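Local structure of Lmo0135 protein (Listeria monocytogenes EGD-e, 5ISU) at residues Ala291-Gly294 with Tyr298-Pro301. The protein is the substrate-binding component, CtaP, of an ABC transporter and probably takes part in peptide uptake. Sequence-based numbering, arbitrary orientation.
Sequences AAYG and YAKP
Y293 and Y298 meet through their CB atoms, 3.9 Å apart, where the chain leaves helix 285-292 and comes back as strand 299-301. At Y293 the backbone departs from helical geometry, and its side chain reaches for the strand. Followed outward, Y293 CB also lies 4.2 Å from Y298 CD2. With CG anti to the carbonyl carbon (chi1 -40°), the ring is carried on past Y298 to A299. There one side of the ring takes the methyl: Y293 CD2 and CE2 lie 3.9 and 3.8 Å from A299 CB, which approaches obliquely. The methyl of A292 sits over the outer part of one face, 3.7 Å from the ring plane. At the tip, Y293 OH makes a weak hydrogen bond to D468 OD2. The Y298 ring heads the other way, its CD2 passing 4.3 Å from G294 N, a loose approach. No hydrogen bond joins the two segments; the closest approaches are between carbon atoms. Backbone bonds from Y298 to N469 and from K300 to Y467 dock the short strand antiparallel on strand 462-475. In this family 5 solute-binding protein, Y293 thus lies between the helix end and strands 248-263 and 462-475 of the mixed sheet, also touching S352 of helix 351-365.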
ATOM      1  N   ALA A 291     -22.869   4.948  -3.858  1.00 54.30           N
ATOM      2  CA  ALA A 291     -23.359   4.940  -2.480  1.00 58.87           C
ATOM      3  C   ALA A 291     -22.250   5.076  -1.437  1.00 61.67           C
ATOM      4  O   ALA A 291     -22.454   5.720  -0.406  1.00 65.80           O
ATOM      5  CB  ALA A 291     -24.191   3.687  -2.212  1.00 57.52           C
ATOM      6  N   ALA A 292     -21.086   4.480  -1.702  1.00 60.12           N
ATOM      7  CA  ALA A 292     -19.962   4.515  -0.758  1.00 58.99           C
ATOM      8  C   ALA A 292     -19.325   5.897  -0.656  1.00 62.68           C
ATOM      9  O   ALA A 292     -19.321   6.526   0.405  1.00 69.59           O
ATOM     10  CB  ALA A 292     -18.920   3.485  -1.150  1.00 57.48           C
ATOM     11  N   TYR A 293     -18.763   6.338  -1.772  1.00 62.70           N
ATOM     12  CA  TYR A 293     -18.132   7.638  -1.895  1.00 59.63           C
ATOM     13  C   TYR A 293     -19.275   8.433  -2.569  1.00 63.61           C
ATOM     14  O   TYR A 293     -20.318   7.854  -2.865  1.00 73.00           O
ATOM     15  CB  TYR A 293     -16.834   7.501  -2.718  1.00 55.26           C
ATOM     16  CG  TYR A 293     -16.040   6.220  -2.365  1.00 53.13           C
ATOM     17  CD1 TYR A 293     -15.208   6.144  -1.234  1.00 54.32           C
ATOM     18  CD2 TYR A 293     -16.158   5.078  -3.145  1.00 50.10           C
ATOM     19  CE1 TYR A 293     -14.516   4.959  -0.909  1.00 51.69           C
ATOM     20  CE2 TYR A 293     -15.471   3.900  -2.837  1.00 48.96           C
ATOM     21  CZ  TYR A 293     -14.651   3.833  -1.718  1.00 53.04           C
ATOM     22  OH  TYR A 293     -13.990   2.620  -1.427  1.00 45.43           O
ATOM     23  N   GLY A 294     -19.131   9.731  -2.788  1.00 61.79           N
ATOM     24  CA  GLY A 294     -20.247  10.502  -3.367  1.00 63.75           C
ATOM     25  C   GLY A 294     -20.489  10.347  -4.861  1.00 62.70           C
ATOM     26  O   GLY A 294     -21.627  10.282  -5.324  1.00 62.90           O
ATOM     27  N   TYR A 298     -13.851   9.348  -7.028  1.00 46.22           N
ATOM     28  CA  TYR A 298     -13.073   8.767  -5.931  1.00 45.29           C
ATOM     29  C   TYR A 298     -12.778   7.280  -6.026  1.00 42.81           C
ATOM     30  O   TYR A 298     -12.036   6.737  -5.200  1.00 44.93           O
ATOM     31  CB  TYR A 298     -13.771   9.099  -4.621  1.00 47.20           C
ATOM     32  CG  TYR A 298     -14.089  10.582  -4.522  1.00 50.25           C
ATOM     33  CD1 TYR A 298     -13.069  11.532  -4.480  1.00 52.85           C
ATOM     34  CD2 TYR A 298     -15.410  11.034  -4.470  1.00 52.64           C
ATOM     35  CE1 TYR A 298     -13.357  12.893  -4.395  1.00 55.14           C
ATOM     36  CE2 TYR A 298     -15.708  12.390  -4.384  1.00 55.09           C
ATOM     37  CZ  TYR A 298     -14.684  13.314  -4.346  1.00 56.24           C
ATOM     38  OH  TYR A 298     -14.989  14.657  -4.264  1.00 61.15           O
ATOM     39  N   ALA A 299     -13.352   6.625  -7.026  1.00 39.42           N
ATOM     40  CA  ALA A 299     -13.123   5.208  -7.244  1.00 40.60           C
ATOM     41  C   ALA A 299     -13.623   4.805  -8.623  1.00 41.22           C
ATOM     42  O   ALA A 299     -14.556   5.409  -9.142  1.00 42.92           O
ATOM     43  CB  ALA A 299     -13.812   4.374  -6.168  1.00 38.95           C
ATOM     44  N   LYS A 300     -12.954   3.829  -9.231  1.00 38.92           N
ATOM     45  CA  LYS A 300     -13.381   3.292 -10.511  1.00 39.90           C
ATOM     46  C   LYS A 300     -13.679   1.788 -10.298  1.00 39.61           C
ATOM     47  O   LYS A 300     -13.015   1.139  -9.488  1.00 39.24           O
ATOM     48  CB  LYS A 300     -12.339   3.519 -11.609  1.00 41.35           C
ATOM     49  CG  LYS A 300     -11.029   2.749 -11.431  1.00 43.06           C
ATOM     50  CD  LYS A 300      -9.973   3.131 -12.475  1.00 45.32           C
ATOM     51  CE  LYS A 300     -10.365   2.677 -13.871  1.00 48.19           C
ATOM     52  NZ  LYS A 300      -9.326   3.025 -14.879  1.00 51.38           N
ATOM     53  N   PRO A 301     -14.688   1.246 -11.011  1.00 38.37           N
ATOM     54  CA  PRO A 301     -15.053  -0.158 -10.890  1.00 36.83           C
ATOM     55  C   PRO A 301     -13.883  -1.122 -11.073  1.00 35.91           C
ATOM     56  O   PRO A 301     -13.140  -1.001 -12.024  1.00 34.68           O
ATOM     57  CB  PRO A 301     -16.052  -0.362 -12.031  1.00 38.27           C
ATOM     58  CG  PRO A 301     -16.604   0.999 -12.312  1.00 40.14           C
ATOM     59  CD  PRO A 301     -15.487   1.941 -12.048  1.00 39.75           C
TER